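Local structure of N-acetylcysteine deacetylase (Bacillus subtilis, 1YSJ) at residues R294-I299 against A305-K310; R60-E65 against G133-L138; P185-G190 against Q338-E343; G170-V175 against E356-F361. The protein probably catalyses removal of the acetyl group from N-acetylcysteine, using two divalent metal ions per subunit, in a pathway that breaks down S-(2-succino)cysteine to cysteine. The protein carries 1 engineered substitution. All coordinates share one frame; numbering follows the deposited sequence. Where two conformers were deposited one is given.

Contact 1. Residues R294-I299 against A305-K310; sequences RVAEGI and AQAEFK
One flat group at the contact between Ala296 and Ala307 is the Ala296 carbonyl; the ring of Phe309 is another. The methyl of Ala307 sits over one face of the Ala296 C=O, with Ala307 CB 3.6 Å from Ala296 O and 3.9 Å from Ala296 C. The ring of Phe309, two residues further along the strand and on the same side, meets Pro289, Met292 and Arg293 of the preceding helix turns, as well as Ile208 of strand 197-211. Its CG stands anti to the backbone N (chi1 -174°), which carries the ring out beside the helix. The contact joins helix 282-302 to strand 306-320 in the satellite domain, whose four strands in the order 2-3-1-4 and two helices give a ferredoxin-like fold. The helix ends, the chain turns back within a few residues, and strand 306-320 runs beneath the helix it has just left as an outermost strand of this chain's sheet. With alanine at 296 and 307 the backbones come close, Glu297 CA lying 5.3 Å from Ala307 CA. On the other side of the strand, Glu308 forms a salt bridge with Lys211, while backbone bonds tie the strand to 197-211. Ala296 also rests on Ile208, so the helix touches both strands at once. The two methyls complete the join, Ala296 CB lying 4.2 Å from Ala307 CB, and the same Ala307 CB is 4.2 Å from Glu297 CA.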
loop_
_atom_site.group_PDB
_atom_site.type_symbol
_atom_site.label_atom_id
_atom_site.label_comp_id
_atom_site.label_asym_id
_atom_site.label_seq_id
_atom_site.Cartn_x
_atom_site.Cartn_y
_atom_site.Cartn_z
ATOM N N ARG A 294 14.594 0.682 17.145
ATOM C CA ARG A 294 16.025 0.506 16.897
ATOM C C ARG A 294 16.267 -0.210 15.570
ATOM O O ARG A 294 17.107 0.211 14.781
ATOM C CB ARG A 294 16.668 -0.274 18.051
ATOM C CG ARG A 294 18.198 -0.214 18.108
ATOM C CD ARG A 294 18.765 -1.078 19.241
ATOM N NE ARG A 294 18.392 -0.587 20.569
ATOM C CZ ARG A 294 17.419 -1.095 21.327
ATOM N NH1 ARG A 294 16.699 -2.128 20.906
ATOM N NH2 ARG A 294 17.163 -0.567 22.516
ATOM N N VAL A 295 15.506 -1.279 15.340
ATOM C CA VAL A 295 15.568 -2.085 14.119
ATOM C C VAL A 295 15.167 -1.273 12.886
ATOM O O VAL A 295 15.864 -1.297 11.870
ATOM C CB VAL A 295 14.677 -3.365 14.248
ATOM C CG1 VAL A 295 14.395 -4.002 12.891
ATOM C CG2 VAL A 295 15.320 -4.381 15.187
ATOM N N ALA A 296 14.049 -0.554 12.986
ATOM C CA ALA A 296 13.535 0.256 11.880
ATOM C C ALA A 296 14.471 1.410 11.527
ATOM O O ALA A 296 14.696 1.698 10.350
ATOM C CB ALA A 296 12.148 0.782 12.208
ATOM N N GLU A 297 15.013 2.054 12.558
ATOM C CA GLU A 297 15.880 3.215 12.403
ATOM C C GLU A 297 17.213 2.824 11.762
ATOM O O GLU A 297 17.706 3.514 10.863
ATOM C CB GLU A 297 16.104 3.875 13.766
ATOM C CG GLU A 297 16.249 5.384 13.729
ATOM C CD GLU A 297 15.986 6.025 15.085
ATOM O OE1 GLU A 297 14.834 5.958 15.575
ATOM O OE2 GLU A 297 16.933 6.605 15.659
ATOM N N GLY A 298 17.773 1.703 12.217
ATOM C CA GLY A 298 19.045 1.192 11.715
ATOM C C GLY A 298 18.977 0.756 10.262
ATOM O O GLY A 298 19.785 1.198 9.444
ATOM N N ILE A 299 18.014 -0.106 9.939
ATOM C CA ILE A 299 17.834 -0.575 8.562
ATOM C C ILE A 299 17.602 0.587 7.590
ATOM O O ILE A 299 18.213 0.629 6.525
ATOM C CB ILE A 299 16.701 -1.638 8.435
ATOM C CG1 ILE A 299 17.096 -2.926 9.171
ATOM C CG2 ILE A 299 16.392 -1.928 6.954
ATOM C CD1 ILE A 299 15.956 -3.901 9.418
ATOM N N ALA A 305 17.793 6.418 4.099
ATOM C CA ALA A 305 16.447 6.866 4.433
ATOM C C ALA A 305 16.310 7.028 5.943
ATOM O O ALA A 305 17.216 6.665 6.698
ATOM C CB ALA A 305 15.419 5.871 3.904
ATOM N N GLN A 306 15.184 7.586 6.381
ATOM C CA GLN A 306 14.895 7.696 7.806
ATOM C C GLN A 306 13.537 7.095 8.150
ATOM O O GLN A 306 12.620 7.081 7.322
ATOM C CB GLN A 306 15.003 9.149 8.295
ATOM C CG GLN A 306 13.969 10.113 7.724
ATOM C CD GLN A 306 14.035 11.495 8.365
ATOM O OE1 GLN A 306 13.078 11.943 9.003
ATOM N NE2 GLN A 306 15.168 12.175 8.199
ATOM N N ALA A 307 13.427 6.591 9.373
ATOM C CA ALA A 307 12.200 5.969 9.845
ATOM C C ALA A 307 11.490 6.840 10.869
ATOM O O ALA A 307 12.126 7.441 11.740
ATOM C CB ALA A 307 12.495 4.592 10.431
ATOM N N GLU A 308 10.170 6.918 10.737
ATOM C CA GLU A 308 9.309 7.494 11.761
ATOM C C GLU A 308 8.555 6.353 12.420
ATOM O O GLU A 308 7.847 5.607 11.746
ATOM C CB GLU A 308 8.306 8.470 11.148
ATOM C CG GLU A 308 8.863 9.831 10.794
ATOM C CD GLU A 308 7.838 10.721 10.106
ATOM O OE1 GLU A 308 6.650 10.687 10.505
ATOM O OE2 GLU A 308 8.223 11.458 9.169
ATOM N N PHE A 309 8.715 6.211 13.732
ATOM C CA PHE A 309 8.020 5.165 14.479
ATOM C C PHE A 309 6.978 5.785 15.394
ATOM O O PHE A 309 7.294 6.650 16.211
ATOM C CB PHE A 309 9.012 4.317 15.285
ATOM C CG PHE A 309 8.386 3.125 15.962
ATOM C CD1 PHE A 309 8.308 1.903 15.308
ATOM C CD2 PHE A 309 7.883 3.224 17.259
ATOM C CE1 PHE A 309 7.733 0.798 15.927
ATOM C CE2 PHE A 309 7.302 2.122 17.888
ATOM C CZ PHE A 309 7.228 0.907 17.220
ATOM N N LYS A 310 5.735 5.340 15.246
ATOM C CA LYS A 310 4.642 5.814 16.091
ATOM C C LYS A 310 4.002 4.656 16.847
ATOM O O LYS A 310 3.797 3.579 16.292
ATOM C CB LYS A 310 3.595 6.557 15.262
ATOM C CG LYS A 310 4.034 7.930 14.785
ATOM C CD LYS A 310 2.845 8.747 14.305
ATOM C CE LYS A 310 3.290 10.082 13.729
ATOM N NZ LYS A 310 2.132 10.965 13.409
#

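Contact 2. Residues R60-E65 against G133-L138; sequences RWLEEE and GTAMLL
The end of helix 52-64 comes up against the C-terminal half of helix 124-139, and the backbones are nearest at Glu65 and Met136, whose CA atoms lie 6.9 Å apart. Met136, present as selenomethionine, bridges the gap. Its chain is extended beyond CG (chi2 176°), which delivers the terminal methyl to the last turn of the opposite helix; there Met136 CE lies 3.3 Å from Trp61 O and 4.4 Å from Trp61 CB. Nearer its root, the same side chain crosses that of Glu65 at about a right angle, with Met136 CG 4.1 Å from Glu65 CG. A bend at chi2 (-49°) turns the Glu65 carboxylate away from the line of its first carbons, and its OE2 is paired with Arg33 of helix 28-43 in a salt bridge. On the flank facing the sheet, Leu62 CD2 meets Ala135 CB at 4.0 Å, and these two residues also touch Phe153 and Phe151 of strand 148-154, respectively. Both helices thus belong to one layer over the mixed sheet of the catalytic domain, and helix 124-139 starts at the nickel ligand His124. No charged group pairs across the join: it is made by carbon contacts and by a methyl against the Trp61 carbonyl oxygen. Glu65 meets Met136 through its CG methylene, and its charge is probably balanced by Arg33.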
loop_
_atom_site.group_PDB
_atom_site.type_symbol
_atom_site.label_atom_id
_atom_site.label_comp_id
_atom_site.label_asym_id
_atom_site.label_seq_id
_atom_site.Cartn_x
_atom_site.Cartn_y
_atom_site.Cartn_z
ATOM N N ARG A 60 -35.123 -3.044 33.097
ATOM C CA ARG A 60 -36.437 -3.605 33.407
ATOM C C ARG A 60 -36.361 -4.929 34.179
ATOM O O ARG A 60 -37.082 -5.128 35.159
ATOM C CB ARG A 60 -37.250 -3.766 32.114
ATOM C CG ARG A 60 -38.417 -4.747 32.197
ATOM C CD ARG A 60 -39.431 -4.527 31.087
ATOM N NE ARG A 60 -38.848 -4.582 29.745
ATOM C CZ ARG A 60 -38.739 -5.684 29.006
ATOM N NH1 ARG A 60 -39.158 -6.854 29.469
ATOM N NH2 ARG A 60 -38.205 -5.614 27.795
ATOM N N TRP A 61 -35.485 -5.820 33.726
ATOM C CA TRP A 61 -35.330 -7.157 34.311
ATOM C C TRP A 61 -34.822 -7.150 35.757
ATOM O O TRP A 61 -35.243 -7.972 36.574
ATOM C CB TRP A 61 -34.461 -8.054 33.421
ATOM C CG TRP A 61 -35.113 -8.422 32.109
ATOM C CD1 TRP A 61 -36.458 -8.546 31.858
ATOM C CD2 TRP A 61 -34.449 -8.736 30.874
ATOM N NE1 TRP A 61 -36.668 -8.903 30.545
ATOM C CE2 TRP A 61 -35.454 -9.028 29.919
ATOM C CE3 TRP A 61 -33.102 -8.784 30.479
ATOM C CZ2 TRP A 61 -35.155 -9.377 28.597
ATOM C CZ3 TRP A 61 -32.803 -9.128 29.162
ATOM C CH2 TRP A 61 -33.831 -9.423 28.236
ATOM N N LEU A 62 -33.941 -6.203 36.068
ATOM C CA LEU A 62 -33.422 -6.031 37.428
ATOM C C LEU A 62 -34.449 -5.361 38.348
ATOM O O LEU A 62 -34.571 -5.721 39.519
ATOM C CB LEU A 62 -32.101 -5.249 37.412
ATOM C CG LEU A 62 -30.941 -5.880 36.624
ATOM C CD1 LEU A 62 -29.903 -4.837 36.216
ATOM C CD2 LEU A 62 -30.279 -7.030 37.379
ATOM N N GLU A 63 -35.190 -4.395 37.810
ATOM C CA GLU A 63 -36.242 -3.712 38.566
ATOM C C GLU A 63 -37.450 -4.614 38.829
ATOM O O GLU A 63 -38.220 -4.363 39.753
ATOM C CB GLU A 63 -36.660 -2.406 37.878
ATOM C CG GLU A 63 -35.646 -1.280 38.073
ATOM C CD GLU A 63 -35.906 -0.043 37.217
ATOM O OE1 GLU A 63 -36.574 -0.146 36.162
ATOM O OE2 GLU A 63 -35.420 1.042 37.601
ATOM N N GLU A 64 -37.598 -5.665 38.025
ATOM C CA GLU A 64 -38.618 -6.690 38.257
ATOM C C GLU A 64 -38.405 -7.370 39.604
ATOM O O GLU A 64 -39.367 -7.679 40.307
ATOM C CB GLU A 64 -38.598 -7.745 37.145
ATOM C CG GLU A 64 -39.528 -7.452 35.964
ATOM C CD GLU A 64 -39.230 -8.317 34.744
ATOM O OE1 GLU A 64 -38.527 -9.347 34.878
ATOM O OE2 GLU A 64 -39.701 -7.960 33.642
ATOM N N GLU A 65 -37.140 -7.595 39.949
ATOM C CA GLU A 65 -36.787 -8.265 41.193
ATOM C C GLU A 65 -36.294 -7.292 42.260
ATOM O O GLU A 65 -35.653 -7.696 43.230
ATOM C CB GLU A 65 -35.770 -9.382 40.931
ATOM C CG GLU A 65 -36.318 -10.542 40.084
ATOM C CD GLU A 65 -37.671 -11.065 40.577
ATOM O OE1 GLU A 65 -37.780 -11.440 41.767
ATOM O OE2 GLU A 65 -38.626 -11.104 39.770
ATOM N N GLY A 133 -28.760 -13.294 36.194
ATOM C CA GLY A 133 -29.018 -14.450 37.052
ATOM C C GLY A 133 -28.330 -14.331 38.402
ATOM O O GLY A 133 -28.969 -14.486 39.446
ATOM N N THR A 134 -27.028 -14.045 38.371
ATOM C CA THR A 134 -26.227 -13.846 39.579
ATOM C C THR A 134 -26.864 -12.813 40.505
ATOM O O THR A 134 -27.006 -13.054 41.708
ATOM C CB THR A 134 -24.784 -13.416 39.229
ATOM O OG1 THR A 134 -24.162 -14.434 38.444
ATOM C CG2 THR A 134 -23.949 -13.195 40.491
ATOM N N ALA A 135 -27.255 -11.674 39.934
ATOM C CA ALA A 135 -27.887 -10.599 40.694
ATOM C C ALA A 135 -29.188 -11.070 41.342
ATOM O O ALA A 135 -29.452 -10.770 42.508
ATOM C CB ALA A 135 -28.122 -9.383 39.808
HETATM N N MSE A 136 -29.978 -11.835 40.589
HETATM C CA MSE A 136 -31.240 -12.381 41.089
HETATM C C MSE A 136 -31.049 -13.367 42.240
HETATM O O MSE A 136 -31.808 -13.338 43.209
HETATM C CB MSE A 136 -32.044 -13.014 39.952
HETATM C CG MSE A 136 -32.639 -11.985 39.007
HETATM SE SE MSE A 136 -33.567 -12.749 37.475
HETATM C CE MSE A 136 -34.072 -11.081 36.572
ATOM N N LEU A 137 -30.036 -14.226 42.133
ATOM C CA LEU A 137 -29.711 -15.184 43.192
ATOM C C LEU A 137 -29.175 -14.486 44.438
ATOM O O LEU A 137 -29.490 -14.880 45.561
ATOM C CB LEU A 137 -28.678 -16.213 42.713
ATOM C CG LEU A 137 -28.996 -17.183 41.570
ATOM C CD1 LEU A 137 -27.743 -17.960 41.218
ATOM C CD2 LEU A 137 -30.143 -18.134 41.909
ATOM N N LEU A 138 -28.354 -13.458 44.234
ATOM C CA LEU A 138 -27.746 -12.735 45.346
ATOM C C LEU A 138 -28.750 -11.823 46.034
ATOM O O LEU A 138 -28.609 -11.522 47.221
ATOM C CB LEU A 138 -26.521 -11.943 44.883
ATOM C CG LEU A 138 -25.227 -12.739 44.671
ATOM C CD1 LEU A 138 -24.137 -11.844 44.086
ATOM C CD2 LEU A 138 -24.756 -13.377 45.965
#

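Contact 3. Residues P185-G190 against Q338-E343; sequences PDLPVG and QTVHAE
Leu187 and Val340 reach toward each other tip to tip, one methyl from each side chain meeting where Leu187 CD2 lies 3.9 Å from Val340 CG2. With CG anti to the carbonyl carbon (chi1 -70°), Leu187 points its CD2 methyl at the strand. Leu187 also touches Trp364. At one end of this apolar pair two carboxylates come near each other: Asp186 OD1 and Glu343 OE2 are 4.2 Å apart, like charges at an exposed surface. The repulsion is probably eased by Lys184, which forms a salt bridge with Asp186 OD2. The fold explains why loop and strand meet here. Residues 185-190 connect strand 175-184, which carries the nickel ligand His182, to strand 191-194, and strand 338-341 lies parallel to the latter as one of the two outermost strands of this chain's mixed sheet in the catalytic domain. Gly190 stands just before strand 191-194, with a positive phi (98°) suited to glycine. The pairing of the two strands is prefaced by its carbonyl: Gln338 N donates to Gly190 O at 2.8 Å, with an N-H...O angle of 161°, meeting the acceptor almost head-on. Further along, Gln338 and Val340 continue the backbone pairing with Ile192. The Gln338 side chain contributes its root, CB lying 4.1 Å from Gly190 O, then bends at chi2 and carries its amide away from the loop.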
loop_
_atom_site.group_PDB
_atom_site.type_symbol
_atom_site.label_atom_id
_atom_site.label_comp_id
_atom_site.label_asym_id
_atom_site.label_seq_id
_atom_site.Cartn_x
_atom_site.Cartn_y
_atom_site.Cartn_z
ATOM N N PRO A 185 -15.822 -21.663 24.145
ATOM C CA PRO A 185 -16.498 -22.723 23.380
ATOM C C PRO A 185 -15.814 -24.090 23.424
ATOM O O PRO A 185 -16.491 -25.112 23.293
ATOM C CB PRO A 185 -16.520 -22.176 21.943
ATOM C CG PRO A 185 -15.521 -21.058 21.922
ATOM C CD PRO A 185 -15.494 -20.499 23.298
ATOM N N ASP A 186 -14.496 -24.103 23.615
ATOM C CA ASP A 186 -13.715 -25.346 23.610
ATOM C C ASP A 186 -13.732 -26.086 24.952
ATOM O O ASP A 186 -13.250 -27.216 25.048
ATOM C CB ASP A 186 -12.271 -25.084 23.163
ATOM C CG ASP A 186 -11.620 -23.943 23.922
ATOM O OD1 ASP A 186 -10.680 -24.206 24.700
ATOM O OD2 ASP A 186 -12.053 -22.780 23.743
ATOM N N LEU A 187 -14.281 -25.444 25.981
ATOM C CA LEU A 187 -14.411 -26.061 27.303
ATOM C C LEU A 187 -15.827 -26.598 27.520
ATOM O O LEU A 187 -16.782 -26.060 26.963
ATOM C CB LEU A 187 -14.033 -25.063 28.407
ATOM C CG LEU A 187 -12.566 -24.651 28.544
ATOM C CD1 LEU A 187 -12.418 -23.608 29.635
ATOM C CD2 LEU A 187 -11.658 -25.853 28.821
ATOM N N PRO A 188 -15.971 -27.664 28.327
ATOM C CA PRO A 188 -17.308 -28.222 28.521
ATOM C C PRO A 188 -18.133 -27.462 29.562
ATOM O O PRO A 188 -17.578 -26.724 30.374
ATOM C CB PRO A 188 -17.024 -29.653 28.994
ATOM C CG PRO A 188 -15.697 -29.580 29.666
ATOM C CD PRO A 188 -14.944 -28.408 29.084
ATOM N N VAL A 189 -19.449 -27.653 29.518
ATOM C CA VAL A 189 -20.373 -27.076 30.497
ATOM C C VAL A 189 -20.071 -27.620 31.895
ATOM O O VAL A 189 -19.900 -28.830 32.077
ATOM C CB VAL A 189 -21.851 -27.372 30.112
ATOM C CG1 VAL A 189 -22.820 -26.886 31.194
ATOM C CG2 VAL A 189 -22.190 -26.735 28.774
ATOM N N GLY A 190 -20.000 -26.715 32.870
ATOM C CA GLY A 190 -19.678 -27.075 34.247
ATOM C C GLY A 190 -18.216 -26.845 34.585
ATOM O O GLY A 190 -17.794 -27.066 35.721
ATOM N N GLN A 338 -16.298 -28.044 37.883
ATOM C CA GLN A 338 -14.881 -28.345 37.713
ATOM C C GLN A 338 -14.072 -27.129 37.280
ATOM O O GLN A 338 -14.600 -26.200 36.657
ATOM C CB GLN A 338 -14.686 -29.506 36.731
ATOM C CG GLN A 338 -15.147 -30.862 37.267
ATOM C CD GLN A 338 -14.345 -31.348 38.474
ATOM O OE1 GLN A 338 -13.139 -31.101 38.582
ATOM N NE2 GLN A 338 -15.015 -32.052 39.382
ATOM N N THR A 339 -12.792 -27.134 37.639
ATOM C CA THR A 339 -11.854 -26.120 37.172
ATOM C C THR A 339 -10.716 -26.762 36.392
ATOM O O THR A 339 -10.302 -27.885 36.685
ATOM C CB THR A 339 -11.266 -25.275 38.328
ATOM O OG1 THR A 339 -10.718 -26.137 39.330
ATOM C CG2 THR A 339 -12.334 -24.380 38.947
ATOM N N VAL A 340 -10.232 -26.044 35.385
ATOM C CA VAL A 340 -9.026 -26.428 34.655
ATOM C C VAL A 340 -8.065 -25.242 34.644
ATOM O O VAL A 340 -8.472 -24.106 34.913
ATOM C CB VAL A 340 -9.328 -26.893 33.201
ATOM C CG1 VAL A 340 -10.142 -28.188 33.201
ATOM C CG2 VAL A 340 -10.030 -25.801 32.400
ATOM N N HIS A 341 -6.793 -25.509 34.354
ATOM C CA HIS A 341 -5.806 -24.443 34.226
ATOM C C HIS A 341 -6.032 -23.685 32.923
ATOM O O HIS A 341 -5.899 -24.250 31.833
ATOM C CB HIS A 341 -4.378 -24.992 34.299
ATOM C CG HIS A 341 -3.328 -23.925 34.357
ATOM N ND1 HIS A 341 -3.151 -23.114 35.458
ATOM C CD2 HIS A 341 -2.406 -23.530 33.446
ATOM C CE1 HIS A 341 -2.163 -22.269 35.225
ATOM N NE2 HIS A 341 -1.693 -22.501 34.012
ATOM N N ALA A 342 -6.381 -22.406 33.052
ATOM C CA ALA A 342 -6.770 -21.580 31.912
ATOM C C ALA A 342 -5.664 -21.428 30.868
ATOM O O ALA A 342 -4.532 -21.074 31.195
ATOM C CB ALA A 342 -7.255 -20.213 32.384
ATOM N N GLU A 343 -6.005 -21.710 29.614
ATOM C CA GLU A 343 -5.107 -21.467 28.493
ATOM C C GLU A 343 -5.176 -19.997 28.100
ATOM O O GLU A 343 -6.246 -19.381 28.154
ATOM C CB GLU A 343 -5.486 -22.347 27.303
ATOM C CG GLU A 343 -5.182 -23.835 27.505
ATOM C CD GLU A 343 -5.707 -24.716 26.379
ATOM O OE1 GLU A 343 -5.288 -25.891 26.309
ATOM O OE2 GLU A 343 -6.538 -24.242 25.566
#

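Contact 4. Residues G170-V175 against E356-F361; sequences GVLNGV and EKIPGF
Val175 N donates to Leu172 O at 3.1 Å, closing a type II beta turn that sets Leu172 and Val175 side by side against Ile358. Gly174 supplies the positive phi (84°) that the turn favours, and a type I turn from Gly170 to Asn173 precedes it. Arg150 NH1, from strand 148-154, bonds to both Val171 O and Asn173 O. Ile358 fills the angle between the two turn residues. Its chi1 of 59° places CG1 between the backbone N and the carbonyl carbon, and from there CD1 runs inward to lie 3.7 Å from Val175 CG1 and 4.0 Å from Leu172 CD1. Both neighbours are crossed at a slant. The other branch meets the Val175 oxygen nearly end-on: Ile358 CG2 is 3.5 Å from Val175 O, a van der Waals contact. Beyond the pair, Leu172 and Ile358 both touch Ile178, and Leu172 also reaches Ile152 and Leu167, so the cluster runs into the core. Gly170 ends helix 162-168 in a Schellman motif, and the chain then turns into strand 175-184, which pairs in parallel with strand 360-366. Such a tight helix-to-strand return is the closing arm of a beta-alpha-beta crossover, here joining strands 148-154 and 175-184.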
loop_
_atom_site.group_PDB
_atom_site.type_symbol
_atom_site.label_atom_id
_atom_site.label_comp_id
_atom_site.label_asym_id
_atom_site.label_seq_id
_atom_site.Cartn_x
_atom_site.Cartn_y
_atom_site.Cartn_z
ATOM N N GLY A 170 -16.775 6.995 37.168
ATOM C CA GLY A 170 -16.575 6.842 38.613
ATOM C C GLY A 170 -17.228 5.606 39.201
ATOM O O GLY A 170 -17.409 5.510 40.415
ATOM N N VAL A 171 -17.561 4.647 38.338
ATOM C CA VAL A 171 -18.297 3.444 38.736
ATOM C C VAL A 171 -17.463 2.544 39.662
ATOM O O VAL A 171 -18.017 1.816 40.485
ATOM C CB VAL A 171 -18.825 2.667 37.478
ATOM C CG1 VAL A 171 -19.349 1.261 37.823
ATOM C CG2 VAL A 171 -19.898 3.473 36.756
ATOM N N LEU A 172 -16.138 2.615 39.544
ATOM C CA LEU A 172 -15.250 1.785 40.366
ATOM C C LEU A 172 -14.678 2.480 41.603
ATOM O O LEU A 172 -13.826 1.921 42.301
ATOM C CB LEU A 172 -14.126 1.165 39.522
ATOM C CG LEU A 172 -14.472 0.017 38.563
ATOM C CD1 LEU A 172 -13.191 -0.602 38.040
ATOM C CD2 LEU A 172 -15.319 -1.061 39.222
ATOM N N ASN A 173 -15.145 3.695 41.876
ATOM C CA ASN A 173 -14.782 4.383 43.110
ATOM C C ASN A 173 -15.252 3.582 44.320
ATOM O O ASN A 173 -16.436 3.246 44.431
ATOM C CB ASN A 173 -15.346 5.811 43.138
ATOM C CG ASN A 173 -14.689 6.727 42.106
ATOM O OD1 ASN A 173 -13.630 6.412 41.551
ATOM N ND2 ASN A 173 -15.322 7.867 41.843
ATOM N N GLY A 174 -14.305 3.250 45.197
ATOM C CA GLY A 174 -14.588 2.486 46.413
ATOM C C GLY A 174 -14.644 0.976 46.244
ATOM O O GLY A 174 -14.845 0.255 47.221
ATOM N N VAL A 175 -14.463 0.500 45.012
ATOM C CA VAL A 175 -14.503 -0.934 44.701
ATOM C C VAL A 175 -13.142 -1.605 44.958
ATOM O O VAL A 175 -12.110 -1.131 44.489
ATOM C CB VAL A 175 -14.994 -1.188 43.245
ATOM C CG1 VAL A 175 -14.972 -2.668 42.904
ATOM C CG2 VAL A 175 -16.406 -0.648 43.052
ATOM N N GLU A 356 -5.927 -2.562 35.709
ATOM C CA GLU A 356 -4.857 -1.575 35.847
ATOM C C GLU A 356 -5.061 -0.732 37.099
ATOM O O GLU A 356 -4.113 -0.161 37.631
ATOM C CB GLU A 356 -4.804 -0.648 34.630
ATOM C CG GLU A 356 -4.071 -1.204 33.423
ATOM C CD GLU A 356 -3.640 -0.113 32.454
ATOM O OE1 GLU A 356 -2.453 -0.101 32.063
ATOM O OE2 GLU A 356 -4.478 0.740 32.088
ATOM N N LYS A 357 -6.308 -0.659 37.557
ATOM C CA LYS A 357 -6.693 0.224 38.652
ATOM C C LYS A 357 -6.896 -0.523 39.970
ATOM O O LYS A 357 -6.431 -0.075 41.018
ATOM C CB LYS A 357 -7.969 0.996 38.281
ATOM C CG LYS A 357 -7.924 1.705 36.926
ATOM C CD LYS A 357 -6.833 2.774 36.868
ATOM C CE LYS A 357 -6.999 3.658 35.645
ATOM N NZ LYS A 357 -5.717 4.291 35.237
ATOM N N ILE A 358 -7.598 -1.653 39.909
ATOM C CA ILE A 358 -7.908 -2.451 41.098
ATOM C C ILE A 358 -7.650 -3.943 40.851
ATOM O O ILE A 358 -7.621 -4.370 39.697
ATOM C CB ILE A 358 -9.384 -2.243 41.583
ATOM C CG1 ILE A 358 -10.390 -2.610 40.488
ATOM C CG2 ILE A 358 -9.603 -0.810 42.098
ATOM C CD1 ILE A 358 -11.774 -2.913 41.011
ATOM N N PRO A 359 -7.462 -4.735 41.934
ATOM C CA PRO A 359 -7.296 -6.185 41.818
ATOM C C PRO A 359 -8.492 -6.831 41.133
ATOM O O PRO A 359 -9.636 -6.436 41.378
ATOM C CB PRO A 359 -7.223 -6.645 43.281
ATOM C CG PRO A 359 -6.755 -5.473 44.025
ATOM C CD PRO A 359 -7.385 -4.302 43.343
ATOM N N GLY A 360 -8.232 -7.816 40.278
ATOM C CA GLY A 360 -9.304 -8.462 39.526
ATOM C C GLY A 360 -9.043 -9.902 39.140
ATOM O O GLY A 360 -7.897 -10.360 39.145
ATOM N N PHE A 361 -10.115 -10.612 38.802
ATOM C CA PHE A 361 -10.019 -11.980 38.312
ATOM C C PHE A 361 -11.003 -12.248 37.169
ATOM O O PHE A 361 -12.201 -11.992 37.286
ATOM C CB PHE A 361 -10.233 -12.979 39.452
ATOM C CG PHE A 361 -9.443 -14.243 39.303
ATOM C CD1 PHE A 361 -8.147 -14.333 39.811
ATOM C CD2 PHE A 361 -9.985 -15.347 38.653
ATOM C CE1 PHE A 361 -7.404 -15.501 39.676
ATOM C CE2 PHE A 361 -9.245 -16.526 38.511
ATOM C CZ PHE A 361 -7.955 -16.600 39.022
#

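From the N terminus, contact 2 closes first, joining helices 52-64 and 124-139 before any other contact opens. Residues 170-175 then open contact 4 and residues 185-190 open contact 3. Their loops hold the satellite domain, within which contact 1 makes the shortest closure, between a helix and the strand that follows it. The chain returns to the catalytic domain, where 338-343 completes contact 3 and 356-361 completes contact 4, giving three nested loops and no crossing. Contacts 3 and 4 reach the same mixed sheet, their nearest atoms about 7 Å apart, whereas contacts 1 and 2 lie on opposite sides of the chain's centre, with centres about 55 Å apart.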